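Local structure of hypothetical protein PH1789 (Pyrococcus horikoshii, 1WR2) at residues Ala31-Glu39 / Gly222-Ser230. The protein is of unknown function but contains a domain of the ATP-grasp superfamily. Sequence-based numbering, arbitrary orientation.
Sequences AYGLPVPEE and GEGAVIVDS
In this ATP-grasp domain the loop joining helix 22-30 to strand 40-42 lies against the first part of strand 225-234, and the two are held together by one main-chain hydrogen bond over a small apolar patch. The loop bends in an inverse gamma turn centred on Pro35, with a weak hydrogen bond from Val36 N to Leu34 O. Across the contact, Ile227 N donates to Pro35 O at 2.8 Å, with an N-H...O angle of 167°. Ile227 has the largest share of the buried surface. With CG1 beside its backbone N (chi1 -63°) and the chain extended beyond, Ile227 CD1 ends 3.7 Å from Leu34 CB and 4.0 Å from both Pro35 CD and Val36 CG2. The ring of Pro35 crosses this side chain at about a right angle, and Pro35 CB lies 3.3 Å from Ala225 O. Farther along, Pro37 meets Val226 in the same crosswise manner; Pro37 CD comes to 3.3 Å from Val226 CG2, which is tight for two carbons. A water bridges Glu39 OE1 and Ile227 O, lying 2.7 Å from the latter; the same carboxylate oxygen forms a salt bridge with Lys26 of helix 22-30, whose ammonium group also bonds Val228 O. Leu29 of that helix touches Leu34, and Leu116 packs on both Pro37 and Val226. Strand 208-218 flanks 225-234 as its antiparallel neighbour, placing Leu213 against Ile227. The loop thus crosses strand 225-234 of one sheet on its way to strand 40-42 of the other.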
loop_
_atom_site.group_PDB
_atom_site.type_symbol
_atom_site.label_atom_id
_atom_site.label_comp_id
_atom_site.label_asym_id
_atom_site.label_seq_id
_atom_site.Cartn_x
_atom_site.Cartn_y
_atom_site.Cartn_z
ATOM N N ALA A 31 4.420 -4.622 -10.581
ATOM C CA ALA A 31 4.915 -5.715 -11.406
ATOM C C ALA A 31 3.809 -6.719 -11.709
ATOM O O ALA A 31 3.930 -7.530 -12.632
ATOM C CB ALA A 31 6.078 -6.412 -10.705
ATOM N N TYR A 32 2.731 -6.662 -10.924
ATOM C CA TYR A 32 1.600 -7.559 -11.113
ATOM C C TYR A 32 0.360 -6.815 -11.604
ATOM O O TYR A 32 -0.761 -7.317 -11.534
ATOM C CB TYR A 32 1.316 -8.323 -9.813
ATOM C CG TYR A 32 2.190 -9.550 -9.654
ATOM C CD1 TYR A 32 1.743 -10.803 -10.067
ATOM C CD2 TYR A 32 3.485 -9.450 -9.147
ATOM C CE1 TYR A 32 2.567 -11.927 -9.980
ATOM C CE2 TYR A 32 4.316 -10.567 -9.058
ATOM C CZ TYR A 32 3.845 -11.802 -9.479
ATOM O OH TYR A 32 4.651 -12.911 -9.390
ATOM N N GLY A 33 0.574 -5.600 -12.093
ATOM C CA GLY A 33 -0.519 -4.817 -12.640
ATOM C C GLY A 33 -1.536 -4.213 -11.696
ATOM O O GLY A 33 -2.573 -3.738 -12.152
ATOM N N LEU A 34 -1.258 -4.230 -10.397
ATOM C CA LEU A 34 -2.165 -3.649 -9.408
ATOM C C LEU A 34 -2.212 -2.134 -9.593
ATOM O O LEU A 34 -1.238 -1.532 -10.030
ATOM C CB LEU A 34 -1.689 -4.005 -7.994
ATOM C CG LEU A 34 -2.046 -5.433 -7.580
ATOM C CD1 LEU A 34 -1.177 -5.904 -6.428
ATOM C CD2 LEU A 34 -3.530 -5.455 -7.201
ATOM N N PRO A 35 -3.346 -1.498 -9.250
ATOM C CA PRO A 35 -3.504 -0.048 -9.398
ATOM C C PRO A 35 -2.731 0.844 -8.435
ATOM O O PRO A 35 -3.256 1.256 -7.406
ATOM C CB PRO A 35 -5.004 0.143 -9.260
ATOM C CG PRO A 35 -5.343 -0.874 -8.211
ATOM C CD PRO A 35 -4.572 -2.098 -8.693
ATOM N N VAL A 36 -1.487 1.138 -8.781
ATOM C CA VAL A 36 -0.645 2.014 -7.976
ATOM C C VAL A 36 -0.351 3.241 -8.834
ATOM O O VAL A 36 0.239 3.121 -9.905
ATOM C CB VAL A 36 0.696 1.347 -7.629
ATOM C CG1 VAL A 36 1.579 2.331 -6.869
ATOM C CG2 VAL A 36 0.457 0.078 -6.818
ATOM N N PRO A 37 -0.747 4.437 -8.371
ATOM C CA PRO A 37 -0.514 5.670 -9.128
ATOM C C PRO A 37 0.957 6.073 -9.194
ATOM O O PRO A 37 1.780 5.609 -8.399
ATOM C CB PRO A 37 -1.371 6.689 -8.383
ATOM C CG PRO A 37 -1.242 6.227 -6.960
ATOM C CD PRO A 37 -1.407 4.727 -7.085
ATOM N N GLU A 38 1.284 6.938 -10.150
ATOM C CA GLU A 38 2.657 7.397 -10.321
ATOM C C GLU A 38 3.158 8.138 -9.088
ATOM O O GLU A 38 2.488 9.042 -8.585
ATOM C CB GLU A 38 2.755 8.323 -11.538
ATOM C CG GLU A 38 4.177 8.693 -11.941
ATOM C CD GLU A 38 4.987 7.492 -12.394
ATOM O OE1 GLU A 38 4.434 6.636 -13.113
ATOM O OE2 GLU A 38 6.179 7.409 -12.043
ATOM N N GLU A 39 4.332 7.737 -8.605
ATOM C CA GLU A 39 4.975 8.351 -7.443
ATOM C C GLU A 39 6.471 8.365 -7.695
ATOM O O GLU A 39 7.011 7.445 -8.310
ATOM C CB GLU A 39 4.693 7.554 -6.171
ATOM C CG GLU A 39 3.245 7.546 -5.761
ATOM C CD GLU A 39 2.956 6.558 -4.645
ATOM O OE1 GLU A 39 1.813 6.570 -4.146
ATOM O OE2 GLU A 39 3.860 5.774 -4.275
ATOM N N GLY A 222 -17.438 1.065 -12.508
ATOM C CA GLY A 222 -16.759 1.400 -13.746
ATOM C C GLY A 222 -15.578 2.354 -13.697
ATOM O O GLY A 222 -15.017 2.681 -14.743
ATOM N N GLU A 223 -15.184 2.810 -12.511
ATOM C CA GLU A 223 -14.050 3.725 -12.432
ATOM C C GLU A 223 -12.894 3.240 -11.556
ATOM O O GLU A 223 -12.140 4.039 -10.997
ATOM C CB GLU A 223 -14.524 5.112 -11.996
ATOM C CG GLU A 223 -15.253 5.156 -10.684
ATOM C CD GLU A 223 -16.085 6.413 -10.537
ATOM O OE1 GLU A 223 -16.579 6.678 -9.422
ATOM O OE2 GLU A 223 -16.253 7.135 -11.543
ATOM N N GLY A 224 -12.772 1.919 -11.456
ATOM C CA GLY A 224 -11.697 1.287 -10.709
ATOM C C GLY A 224 -11.412 1.654 -9.263
ATOM O O GLY A 224 -12.284 2.098 -8.516
ATOM N N ALA A 225 -10.159 1.439 -8.871
ATOM C CA ALA A 225 -9.701 1.722 -7.517
ATOM C C ALA A 225 -8.227 2.108 -7.541
ATOM O O ALA A 225 -7.577 2.035 -8.586
ATOM C CB ALA A 225 -9.903 0.496 -6.642
ATOM N N VAL A 226 -7.700 2.504 -6.387
ATOM C CA VAL A 226 -6.302 2.901 -6.292
ATOM C C VAL A 226 -5.699 2.529 -4.933
ATOM O O VAL A 226 -6.331 2.693 -3.891
ATOM C CB VAL A 226 -6.151 4.425 -6.535
ATOM C CG1 VAL A 226 -6.783 5.211 -5.399
ATOM C CG2 VAL A 226 -4.691 4.782 -6.704
ATOM N N ILE A 227 -4.478 2.007 -4.963
ATOM C CA ILE A 227 -3.759 1.609 -3.752
ATOM C C ILE A 227 -3.003 2.819 -3.208
ATOM O O ILE A 227 -2.175 3.403 -3.903
ATOM C CB ILE A 227 -2.764 0.485 -4.068
ATOM C CG1 ILE A 227 -3.527 -0.750 -4.556
ATOM C CG2 ILE A 227 -1.921 0.170 -2.848
ATOM C CD1 ILE A 227 -2.640 -1.806 -5.199
ATOM N N VAL A 228 -3.280 3.192 -1.965
ATOM C CA VAL A 228 -2.636 4.353 -1.370
ATOM C C VAL A 228 -1.342 4.068 -0.619
ATOM O O VAL A 228 -0.395 4.855 -0.679
ATOM C CB VAL A 228 -3.628 5.090 -0.451
ATOM C CG1 VAL A 228 -2.984 6.338 0.137
ATOM C CG2 VAL A 228 -4.872 5.459 -1.251
ATOM N N ASP A 229 -1.293 2.952 0.095
ATOM C CA ASP A 229 -0.088 2.584 0.836
ATOM C C ASP A 229 -0.048 1.064 0.833
ATOM O O ASP A 229 -1.064 0.419 0.571
ATOM C CB ASP A 229 -0.165 3.098 2.276
ATOM C CG ASP A 229 1.201 3.196 2.941
ATOM O OD1 ASP A 229 2.114 2.439 2.561
ATOM O OD2 ASP A 229 1.364 4.026 3.858
ATOM N N SER A 230 1.113 0.495 1.123
ATOM C CA SER A 230 1.268 -0.954 1.146
ATOM C C SER A 230 2.498 -1.354 1.946
ATOM O O SER A 230 3.479 -0.610 2.018
ATOM C CB SER A 230 1.408 -1.501 -0.279
ATOM O OG SER A 230 1.676 -2.897 -0.282
HETATM O O HOH W 1 -0.339 5.406 -3.973
#